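Putative histidinol-phosphate aminotransferase (Erwinia carotovora atroseptica, PDB 3LY1) binds pyridoxal 5'-phosphate and probably works as a transaminase, perhaps on histidinol phosphate. Local coordinates at residues Ala183-Asp188 against Glu291-Phe296; Thr158-Ile163 against Arg190-Ser195. All blocks are in the same frame, centred on the assembly; numbering follows the deposited sequence.

Both contacts use the long loop that leaves strand 174-179 of the mixed sheet and runs to helix 195-199. Along the chain the order is 158-163, 183-188, 190-195, 291-296, so the two pairings interlock instead of following one another. Contact 1 ties the first half of the loop to the approach to strand 294-298, close to the cofactor-binding residues; contact 2 ties the second half to the start of helix 160-168, farther from the cofactor. Their centres are 14 Å apart, and F191 bridges them by packing on A183 and V186. One loop thus connects the large mixed sheet, many of whose strand ends and loops supply cofactor-binding residues, with the small antiparallel sheet of strands 294-298 and 327-331.

Contact 1 (Ala183-Asp188 against Glu291-Phe296); sequences AEFVND and EGNFVF
E291 reaches over to the turn at V186-D188 and lets a single carboxylate oxygen, OE1, collect two successive backbone N-H groups. N187 N lies 2.7 Å from E291 OE1, nearly along the C-O axis, whereas D188 N, at 3.0 Å from the same OE1, comes from above the carboxylate plane. A bend at chi2 (-63°) folds the E291 chain so that its end lies against this turn. Water adds to the polar grip: one molecule joins E291 OE2 to D188 OD2, two carboxylate oxygens 4.4 Å apart whose like charges it probably eases, while R190 forms a salt bridge with D188.

Van der Waals and ring contacts complete the interface. The CB of N293 sits over one face of the F185 ring, 3.9 Å from its centroid, in a CH-pi contact, and the amide of N293 stacks on the ring with the planes 26° apart. V186 meets E291 at about a right angle, its CG2 lying 4.0 Å from E291 CB.

Around this junction, N293 ND2 bonds to N24 O and its side chain lies beside Y182, while F185 approaches K213; both Y182 and K213 bind the cofactor. Helix 259-283 covers F185 and N293 through N269, and N293 pairs by backbone with L332, just beyond strand 327-331.

Contact 2 (Thr158-Ile163 against Arg190-Ser195); sequences TPADVI and RFRSIS
The N-terminus of helix 160-168, with P159 at its N-cap position, is held here by the irregular end of the loop that leads to helix 195-199. This helix is the crossover of a beta-alpha-beta unit, linking the neighbouring parallel strands 143-148 and 174-179, and the contact is a structural junction away from the annotated cofactor site. A160 N, in the first turn of the helix, gives its hydrogen to R190 O at 2.8 Å in a nearly straight bond (174°). P159 closes in beside it, its CB 3.9 Å from R190 CB. A water extends the link, accepting from D161 N and donating to R190 O, so that this carbonyl serves two consecutive residues of the helix, one directly and one through water. Another water accepts from R192 N and donates to T158 O.

The methyl of A160 points at the loop. R192 is deposited in two conformers; in the one given here its guanidinium turns a face to that methyl, displaced toward the rim, but the contacts are too short to be trusted in detail. In this conformer NH2 of R192 also forms a salt bridge with E164, one turn farther along the same helix.

Deeper in, I163 and I194 meet loosely, and I194 continues onto I167 of the helix and onto I205 and L207 of strand 205-210. Just beyond, S193 OG accepts from S195 N at 3.1 Å, a capping bond in the turn that leads into the next helix.

Contact 1 (Ala183-Asp188 against Glu291-Phe296)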
ATOM      1  N   ALA A 183      -1.100 -21.514   1.561  1.00 14.58           N
ATOM      2  CA  ALA A 183      -1.607 -22.611   2.410  1.00 14.99           C
ATOM      3  C   ALA A 183      -2.846 -23.314   1.836  1.00 14.83           C
ATOM      4  O   ALA A 183      -2.994 -24.509   2.009  1.00 14.14           O
ATOM      5  CB  ALA A 183      -1.892 -22.125   3.818  1.00 15.45           C
ATOM      6  N   GLU A 184      -3.698 -22.609   1.105  1.00 14.99           N
ATOM      7  CA  GLU A 184      -4.896 -23.251   0.556  1.00 15.96           C
ATOM      8  C   GLU A 184      -4.650 -24.312  -0.537  1.00 16.35           C
ATOM      9  O   GLU A 184      -5.526 -25.121  -0.834  1.00 17.41           O
ATOM     10  CB  GLU A 184      -5.899 -22.198   0.068  1.00 16.97           C
ATOM     11  CG  GLU A 184      -6.498 -21.329   1.196  1.00 17.17           C
ATOM     12  CD  GLU A 184      -5.677 -20.089   1.569  1.00 20.23           C
ATOM     13  OE1 GLU A 184      -4.519 -19.946   1.136  1.00 19.60           O
ATOM     14  OE2 GLU A 184      -6.200 -19.248   2.333  1.00 23.10           O
ATOM     15  N   PHE A 185      -3.463 -24.327  -1.117  1.00 17.15           N
ATOM     16  CA  PHE A 185      -3.093 -25.326  -2.112  1.00 16.04           C
ATOM     17  C   PHE A 185      -2.668 -26.654  -1.483  1.00 16.56           C
ATOM     18  O   PHE A 185      -2.512 -27.641  -2.203  1.00 17.40           O
ATOM     19  CB  PHE A 185      -1.923 -24.803  -2.945  1.00 16.03           C
ATOM     20  CG  PHE A 185      -2.259 -23.625  -3.807  1.00 15.89           C
ATOM     21  CD1 PHE A 185      -3.087 -23.761  -4.900  1.00 16.28           C
ATOM     22  CD2 PHE A 185      -1.689 -22.392  -3.564  1.00 14.06           C
ATOM     23  CE1 PHE A 185      -3.385 -22.674  -5.709  1.00 16.26           C
ATOM     24  CE2 PHE A 185      -1.971 -21.308  -4.357  1.00 14.63           C
ATOM     25  CZ  PHE A 185      -2.827 -21.439  -5.440  1.00 14.04           C
ATOM     26  N   VAL A 186      -2.434 -26.670  -0.161  1.00 17.05           N
ATOM     27  CA  VAL A 186      -1.748 -27.792   0.489  1.00 16.93           C
ATOM     28  C   VAL A 186      -2.611 -29.064   0.461  1.00 17.64           C
ATOM     29  O   VAL A 186      -3.822 -29.006   0.671  1.00 17.82           O
ATOM     30  CB  VAL A 186      -1.336 -27.473   1.963  1.00 16.10           C
ATOM     31  CG1 VAL A 186      -0.876 -28.755   2.646  1.00 16.27           C
ATOM     32  CG2 VAL A 186      -0.196 -26.365   2.042  1.00 15.76           C
ATOM     33  N   ASN A 187      -1.974 -30.200   0.160  1.00 18.60           N
ATOM     34  CA  ASN A 187      -2.634 -31.523   0.257  1.00 19.49           C
ATOM     35  C   ASN A 187      -2.123 -32.340   1.451  1.00 19.69           C
ATOM     36  O   ASN A 187      -2.807 -33.195   1.947  1.00 20.33           O
ATOM     37  CB  ASN A 187      -2.429 -32.297  -1.055  1.00 19.36           C
ATOM     38  CG  ASN A 187      -3.328 -31.771  -2.174  1.00 20.64           C
ATOM     39  OD1 ASN A 187      -4.553 -31.862  -2.082  1.00 21.82           O
ATOM     40  ND2 ASN A 187      -2.726 -31.165  -3.201  1.00 21.57           N
ATOM     41  N   ASP A 188      -0.914 -32.069   1.905  1.00 18.42           N
ATOM     42  CA  ASP A 188      -0.288 -32.865   2.970  1.00 18.63           C
ATOM     43  C   ASP A 188      -1.067 -32.718   4.297  1.00 18.75           C
ATOM     44  O   ASP A 188      -1.187 -31.612   4.813  1.00 18.62           O
ATOM     45  CB  ASP A 188       1.152 -32.379   3.132  1.00 18.63           C
ATOM     46  CG  ASP A 188       2.026 -33.322   3.936  1.00 18.62           C
ATOM     47  OD1 ASP A 188       1.520 -33.937   4.887  1.00 18.91           O
ATOM     48  OD2 ASP A 188       3.249 -33.402   3.618  1.00 17.59           O
ATOM     49  N   GLU A 291       3.476 -28.284  -2.410  1.00 18.49           N
ATOM     50  CA  GLU A 291       2.239 -28.068  -1.679  1.00 17.18           C
ATOM     51  C   GLU A 291       1.638 -26.680  -1.959  1.00 16.97           C
ATOM     52  O   GLU A 291       0.555 -26.363  -1.438  1.00 15.96           O
ATOM     53  CB  GLU A 291       2.494 -28.228  -0.180  1.00 17.09           C
ATOM     54  CG  GLU A 291       2.947 -29.603   0.187  1.00 16.37           C
ATOM     55  CD  GLU A 291       1.921 -30.693  -0.114  1.00 18.17           C
ATOM     56  OE1 GLU A 291       0.704 -30.429  -0.088  1.00 19.10           O
ATOM     57  OE2 GLU A 291       2.342 -31.839  -0.380  1.00 19.43           O
ATOM     58  N   GLY A 292       2.354 -25.886  -2.763  1.00 15.58           N
ATOM     59  CA  GLY A 292       1.918 -24.582  -3.248  1.00 16.43           C
ATOM     60  C   GLY A 292       1.562 -24.642  -4.743  1.00 15.97           C
ATOM     61  O   GLY A 292       1.147 -25.677  -5.232  1.00 16.19           O
ATOM     62  N   ASN A 293       1.755 -23.533  -5.456  1.00 15.95           N
ATOM     63  CA  ASN A 293       1.464 -23.443  -6.902  1.00 15.42           C
ATOM     64  C   ASN A 293       2.759 -23.328  -7.735  1.00 16.08           C
ATOM     65  O   ASN A 293       2.826 -22.600  -8.733  1.00 15.25           O
ATOM     66  CB  ASN A 293       0.446 -22.310  -7.188  1.00 16.26           C
ATOM     67  CG  ASN A 293       0.956 -20.912  -6.838  1.00 16.89           C
ATOM     68  OD1 ASN A 293       1.991 -20.757  -6.206  1.00 16.19           O
ATOM     69  ND2 ASN A 293       0.213 -19.882  -7.277  1.00 17.18           N
ATOM     70  N   PHE A 294       3.786 -24.064  -7.300  1.00 15.26           N
ATOM     71  CA  PHE A 294       5.093 -24.095  -7.974  1.00 15.69           C
ATOM     72  C   PHE A 294       5.867 -25.358  -7.580  1.00 15.58           C
ATOM     73  O   PHE A 294       5.533 -25.991  -6.580  1.00 16.66           O
ATOM     74  CB  PHE A 294       5.938 -22.872  -7.606  1.00 14.44           C
ATOM     75  CG  PHE A 294       6.067 -22.648  -6.097  1.00 14.27           C
ATOM     76  CD1 PHE A 294       5.092 -21.941  -5.409  1.00 15.84           C
ATOM     77  CD2 PHE A 294       7.151 -23.132  -5.397  1.00 13.35           C
ATOM     78  CE1 PHE A 294       5.186 -21.729  -4.045  1.00 14.37           C
ATOM     79  CE2 PHE A 294       7.282 -22.910  -4.027  1.00 13.54           C
ATOM     80  CZ  PHE A 294       6.284 -22.222  -3.347  1.00 14.56           C
ATOM     81  N   VAL A 295       6.882 -25.725  -8.368  1.00 14.81           N
ATOM     82  CA  VAL A 295       7.663 -26.923  -8.106  1.00 13.77           C
ATOM     83  C   VAL A 295       9.132 -26.537  -8.161  1.00 14.21           C
ATOM     84  O   VAL A 295       9.570 -25.738  -9.043  1.00 13.81           O
ATOM     85  CB  VAL A 295       7.350 -28.056  -9.149  1.00 15.34           C
ATOM     86  CG1 VAL A 295       8.351 -29.288  -9.006  1.00 13.61           C
ATOM     87  CG2 VAL A 295       5.908 -28.505  -9.069  1.00 14.91           C
ATOM     88  N   PHE A 296       9.886 -27.050  -7.198  1.00 12.93           N
ATOM     89  CA  PHE A 296      11.310 -26.824  -7.145  1.00 13.01           C
ATOM     90  C   PHE A 296      11.930 -28.130  -7.614  1.00 13.22           C
ATOM     91  O   PHE A 296      11.668 -29.181  -7.044  1.00 14.38           O
ATOM     92  CB  PHE A 296      11.728 -26.446  -5.720  1.00 11.23           C
ATOM     93  CG  PHE A 296      13.015 -25.653  -5.623  1.00 13.81           C
ATOM     94  CD1 PHE A 296      13.139 -24.408  -6.227  1.00 12.43           C
ATOM     95  CD2 PHE A 296      14.055 -26.111  -4.821  1.00 12.55           C
ATOM     96  CE1 PHE A 296      14.309 -23.642  -6.077  1.00 17.26           C
ATOM     97  CE2 PHE A 296      15.240 -25.340  -4.667  1.00 14.20           C
ATOM     98  CZ  PHE A 296      15.354 -24.123  -5.291  1.00 14.56           C
TER
HETATM   99  O   HOH W   1       0.362 -31.266  -3.183  1.00 19.46           O
HETATM  100  O   HOH W   2       4.393 -32.779   1.221  1.00 23.19           O

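Contact 2 (Thr158-Ile163 against Arg190-Ser195)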
ATOM      1  N   THR A 158       6.346 -27.781   6.565  1.00 14.62           N
ATOM      2  CA  THR A 158       6.899 -28.253   7.817  1.00 14.64           C
ATOM      3  C   THR A 158       5.705 -28.771   8.612  1.00 14.81           C
ATOM      4  O   THR A 158       4.730 -28.063   8.790  1.00 15.42           O
ATOM      5  CB  THR A 158       7.567 -27.108   8.561  1.00 14.25           C
ATOM      6  OG1 THR A 158       8.606 -26.563   7.736  1.00 16.42           O
ATOM      7  CG2 THR A 158       8.183 -27.594   9.913  1.00 14.33           C
ATOM      8  N   PRO A 159       5.750 -30.037   9.061  1.00 15.87           N
ATOM      9  CA  PRO A 159       4.607 -30.556   9.842  1.00 15.29           C
ATOM     10  C   PRO A 159       4.197 -29.704  11.046  1.00 15.11           C
ATOM     11  O   PRO A 159       5.056 -29.197  11.782  1.00 14.86           O
ATOM     12  CB  PRO A 159       5.101 -31.923  10.302  1.00 15.67           C
ATOM     13  CG  PRO A 159       6.153 -32.310   9.329  1.00 16.75           C
ATOM     14  CD  PRO A 159       6.841 -31.017   8.986  1.00 16.26           C
ATOM     15  N   ALA A 160       2.892 -29.579  11.281  1.00 14.55           N
ATOM     16  CA  ALA A 160       2.422 -28.796  12.430  1.00 15.44           C
ATOM     17  C   ALA A 160       2.944 -29.301  13.781  1.00 16.07           C
ATOM     18  O   ALA A 160       3.186 -28.483  14.697  1.00 16.66           O
ATOM     19  CB  ALA A 160       0.918 -28.721  12.450  1.00 14.60           C
ATOM     20  N   ASP A 161       3.175 -30.610  13.917  1.00 15.98           N
ATOM     21  CA  ASP A 161       3.612 -31.133  15.215  1.00 17.37           C
ATOM     22  C   ASP A 161       5.075 -30.815  15.537  1.00 17.40           C
ATOM     23  O   ASP A 161       5.546 -31.064  16.634  1.00 17.59           O
ATOM     24  CB  ASP A 161       3.264 -32.625  15.395  1.00 18.40           C
ATOM     25  CG  ASP A 161       4.007 -33.554  14.449  1.00 21.69           C
ATOM     26  OD1 ASP A 161       4.857 -33.075  13.650  1.00 28.34           O
ATOM     27  OD2 ASP A 161       3.755 -34.796  14.527  1.00 26.63           O
ATOM     28  N   VAL A 162       5.792 -30.264  14.572  1.00 17.26           N
ATOM     29  CA  VAL A 162       7.158 -29.793  14.759  1.00 18.00           C
ATOM     30  C   VAL A 162       7.164 -28.289  15.118  1.00 17.66           C
ATOM     31  O   VAL A 162       7.876 -27.864  16.016  1.00 18.57           O
ATOM     32  CB  VAL A 162       7.947 -30.090  13.479  1.00 18.53           C
ATOM     33  CG1 VAL A 162       9.271 -29.302  13.413  1.00 20.92           C
ATOM     34  CG2 VAL A 162       8.158 -31.583  13.373  1.00 20.78           C
ATOM     35  N   ILE A 163       6.326 -27.501  14.460  1.00 17.10           N
ATOM     36  CA  ILE A 163       6.220 -26.041  14.745  1.00 16.28           C
ATOM     37  C   ILE A 163       5.397 -25.665  16.000  1.00 15.08           C
ATOM     38  O   ILE A 163       5.858 -24.851  16.832  1.00 14.68           O
ATOM     39  CB  ILE A 163       5.669 -25.290  13.512  1.00 16.56           C
ATOM     40  CG1 ILE A 163       6.690 -25.405  12.370  1.00 17.86           C
ATOM     41  CG2 ILE A 163       5.374 -23.821  13.841  1.00 15.61           C
ATOM     42  CD1 ILE A 163       6.345 -24.663  11.071  1.00 18.75           C
ATOM     43  N   ARG A 190      -0.122 -33.457   7.298  1.00 15.15           N
ATOM     44  CA  ARG A 190       0.732 -33.037   8.414  1.00 15.53           C
ATOM     45  C   ARG A 190       0.732 -31.500   8.544  1.00 15.33           C
ATOM     46  O   ARG A 190       1.179 -30.946   9.572  1.00 15.08           O
ATOM     47  CB  ARG A 190       2.174 -33.519   8.211  1.00 15.51           C
ATOM     48  CG  ARG A 190       2.296 -35.078   8.171  1.00 16.97           C
ATOM     49  CD  ARG A 190       3.657 -35.545   7.726  1.00 18.16           C
ATOM     50  NE  ARG A 190       3.945 -35.136   6.359  1.00 18.99           N
ATOM     51  CZ  ARG A 190       5.055 -35.425   5.692  1.00 19.74           C
ATOM     52  NH1 ARG A 190       6.002 -36.176   6.221  1.00 21.35           N
ATOM     53  NH2 ARG A 190       5.217 -34.963   4.459  1.00 19.76           N
ATOM     54  N   PHE A 191       0.273 -30.815   7.494  1.00 14.97           N
ATOM     55  CA  PHE A 191       0.169 -29.360   7.510  1.00 15.48           C
ATOM     56  C   PHE A 191      -1.086 -28.927   8.252  1.00 16.00           C
ATOM     57  O   PHE A 191      -2.161 -29.486   8.032  1.00 16.26           O
ATOM     58  CB  PHE A 191       0.087 -28.770   6.088  1.00 14.81           C
ATOM     59  CG  PHE A 191      -0.198 -27.271   6.084  1.00 14.54           C
ATOM     60  CD1 PHE A 191       0.835 -26.374   6.194  1.00 15.15           C
ATOM     61  CD2 PHE A 191      -1.481 -26.783   6.034  1.00 15.50           C
ATOM     62  CE1 PHE A 191       0.587 -25.004   6.221  1.00 16.49           C
ATOM     63  CE2 PHE A 191      -1.751 -25.421   6.076  1.00 14.76           C
ATOM     64  CZ  PHE A 191      -0.699 -24.524   6.165  1.00 16.54           C
ATOM     65  N   ARG A 192      -0.917 -27.910   9.096  1.00 16.40           N
ATOM     66  CA  ARG A 192      -2.006 -27.263   9.826  0.50 16.53           C
ATOM     67  C   ARG A 192      -1.787 -25.749   9.832  1.00 16.13           C
ATOM     68  O   ARG A 192      -0.673 -25.294  10.094  1.00 17.38           O
ATOM     69  CB  ARG A 192      -2.060 -27.788  11.282  0.50 16.36           C
ATOM     70  CG  ARG A 192      -3.198 -28.739  11.568  0.50 16.56           C
ATOM     71  CD  ARG A 192      -2.897 -29.853  12.564  0.50 17.20           C
ATOM     72  NE  ARG A 192      -1.920 -29.625  13.633  0.50 16.70           N
ATOM     73  CZ  ARG A 192      -1.145 -30.601  14.102  0.50 16.76           C
ATOM     74  NH1 ARG A 192      -1.228 -31.807  13.561  0.50 17.21           N
ATOM     75  NH2 ARG A 192      -0.269 -30.391  15.077  0.50 16.56           N
ATOM     76  N   SER A 193      -2.832 -24.966   9.545  1.00 16.06           N
ATOM     77  CA  SER A 193      -2.740 -23.503   9.756  1.00 15.93           C
ATOM     78  C   SER A 193      -2.497 -23.210  11.246  1.00 15.29           C
ATOM     79  O   SER A 193      -3.013 -23.912  12.150  1.00 15.06           O
ATOM     80  CB  SER A 193      -3.967 -22.732   9.263  1.00 15.69           C
ATOM     81  OG  SER A 193      -3.857 -21.342   9.593  1.00 18.03           O
ATOM     82  N   ILE A 194      -1.672 -22.202  11.503  1.00 14.33           N
ATOM     83  CA  ILE A 194      -1.366 -21.784  12.857  1.00 14.56           C
ATOM     84  C   ILE A 194      -2.499 -20.963  13.448  1.00 14.49           C
ATOM     85  O   ILE A 194      -2.508 -20.670  14.635  1.00 15.39           O
ATOM     86  CB  ILE A 194      -0.026 -21.020  12.913  1.00 14.02           C
ATOM     87  CG1 ILE A 194       0.582 -21.088  14.326  1.00 16.48           C
ATOM     88  CG2 ILE A 194      -0.134 -19.560  12.387  1.00 12.84           C
ATOM     89  CD1 ILE A 194       1.221 -22.405  14.627  1.00 18.28           C
ATOM     90  N   SER A 195      -3.445 -20.575  12.618  1.00 14.28           N
ATOM     91  CA  SER A 195      -4.550 -19.720  13.033  1.00 15.98           C
ATOM     92  C   SER A 195      -5.266 -20.074  14.355  1.00 16.23           C
ATOM     93  O   SER A 195      -5.525 -19.168  15.169  1.00 15.68           O
ATOM     94  CB  SER A 195      -5.582 -19.600  11.900  1.00 15.32           C
ATOM     95  OG  SER A 195      -6.474 -18.542  12.181  1.00 19.17           O
TER
HETATM   96  O   HOH W   3       2.170 -27.025   9.497  1.00 13.49           O
HETATM   97  O   HOH W   4       1.955 -32.591  12.030  1.00 21.62           O
HETATM   98  O   HOH W   5       0.602 -34.521  13.441  1.00 27.70           O